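Local atomic coordinates of nucleotidyltransferase-like protein (Exiguobacterium sibiricum, PDB entry 3C18), a protein that is of unproven function but probably transfers nucleotidyl groups, joining a nucleotidyltransferase-like domain to substrate-binding-like and helix-turn-helix domains. Residues 105-108 against 109-112. Residues are numbered along the deposited sequence; the frame is centred on the assembly and turned at random.
Sequences TDLK and KQLR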
# COMPACT_ATOMS: atom_id res chain seq x y z
N THR A 105 24.34 17.58 -1.60
CA THR A 105 24.37 18.74 -2.51
C THR A 105 23.90 18.30 -3.89
O THR A 105 23.12 18.98 -4.56
CB THR A 105 25.78 19.41 -2.58
OG1 THR A 105 26.02 20.12 -1.36
CG2 THR A 105 25.85 20.39 -3.76
N ASP A 106 24.35 17.11 -4.29
CA ASP A 106 24.00 16.54 -5.58
C ASP A 106 22.54 16.13 -5.58
O ASP A 106 21.86 16.24 -6.59
CB ASP A 106 24.81 15.28 -5.88
CG ASP A 106 26.26 15.57 -6.20
OD1 ASP A 106 26.64 16.77 -6.27
OD2 ASP A 106 27.00 14.58 -6.38
N LEU A 107 22.10 15.61 -4.44
CA LEU A 107 20.73 15.07 -4.31
C LEU A 107 19.71 16.20 -4.50
O LEU A 107 18.68 16.05 -5.17
CB LEU A 107 20.55 14.35 -2.96
CG LEU A 107 19.22 13.63 -2.73
CD1 LEU A 107 18.77 13.00 -3.99
CD2 LEU A 107 19.30 12.59 -1.64
N LYS A 108 20.02 17.35 -3.91
CA LYS A 108 19.16 18.54 -3.99
C LYS A 108 18.95 18.98 -5.45
O LYS A 108 17.85 19.42 -5.85
CB LYS A 108 19.75 19.71 -3.17
CG LYS A 108 19.15 19.86 -1.76
CD LYS A 108 20.20 20.33 -0.77
CE LYS A 108 19.67 21.31 0.24
NZ LYS A 108 18.34 21.05 0.82
N LYS A 109 20.03 18.84 -6.22
CA LYS A 109 20.05 19.19 -7.65
C LYS A 109 19.23 18.20 -8.44
O LYS A 109 18.39 18.56 -9.26
CB LYS A 109 21.48 19.25 -8.20
CG LYS A 109 22.23 20.50 -7.79
CD LYS A 109 23.75 20.35 -7.93
CE LYS A 109 24.48 21.55 -7.29
NZ LYS A 109 25.97 21.38 -7.25
N GLN A 110 19.47 16.92 -8.15
CA GLN A 110 18.81 15.83 -8.87
C GLN A 110 17.31 15.95 -8.70
O GLN A 110 16.54 15.59 -9.59
CB GLN A 110 19.24 14.46 -8.33
CG GLN A 110 20.73 14.10 -8.46
CD GLN A 110 21.11 12.90 -7.56
OE1 GLN A 110 22.21 12.84 -6.98
NE2 GLN A 110 20.17 11.94 -7.43
N LEU A 111 16.91 16.46 -7.55
CA LEU A 111 15.48 16.54 -7.19
C LEU A 111 14.75 17.53 -8.06
O LEU A 111 13.52 17.58 -8.09
CB LEU A 111 15.27 16.92 -5.72
CG LEU A 111 15.37 15.77 -4.71
CD1 LEU A 111 15.15 16.29 -3.30
CD2 LEU A 111 14.36 14.70 -5.06
N ARG A 112 15.51 18.36 -8.77
CA ARG A 112 14.91 19.41 -9.62
C ARG A 112 14.58 18.80 -10.97
O ARG A 112 13.99 19.43 -11.82
CB ARG A 112 15.86 20.61 -9.77
CG ARG A 112 16.04 21.42 -8.49
CD ARG A 112 17.03 22.57 -8.66
NE ARG A 112 17.37 23.20 -7.38
CZ ARG A 112 18.52 22.99 -6.72
NH1 ARG A 112 19.45 22.19 -7.21
NH2 ARG A 112 18.74 23.60 -5.55
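Asp106 and Gln110 meet one turn apart in the short helix 103-110, a surface helix of the nucleotidyltransferase-like domain. The amide N of Gln110 donates to Asp106 O at 2.9 Å, a regular i to i+4 alpha-helical bond with an N-H...O angle of 157°. Lys109 N reaches the same oxygen weakly. The Gln110 chain then runs back over this carbonyl. Its CG, anti to the carbonyl carbon of its own residue (chi1 -62°), lies 3.1 Å from Asp106 O. Its amide straddles two neighbours: OE1 sits 3.7 Å from Asp106 CB, while NE2 rests 3.9 Å from Leu107 CD1. Asp106 O and Gln110 OE1 are both acceptors and do not bond.

One residue on, the pattern repeats less squarely. Leu111 N donates to Leu107 O at an N-H...O angle of 136°. The two leucine side chains touch loosely, Leu107 CD1 being 4.4 Å from Leu111 CG. Both also contact Val91 of helix 85-93, and Leu107 reaches Leu75 and Leu79 of helix 72-81. The buried Leu107 thus ties this helix to two others.

Thr105 and Lys109 lie side by side and point the same way. The lysine is extended beyond CG, which carries NZ to 3.6 Å from Thr105 CG2. This is a contact with the methyl; Thr105 OG1 is instead hydrogen-bonded with Glu99 OE2. Lys108 NZ hydrogen-bonds Val91 O and Gly94 O, outside this stretch.

Arg112 runs extended from CG to NE and brings its guanidinium near Lys108. Arg112 N hydrogen-bonds Lys109 O. The guanidinium presents a face to Lys108 O, which stands off toward the rim, 3.5 Å from Arg112 NH1, at an angle too poor for a hydrogen bond.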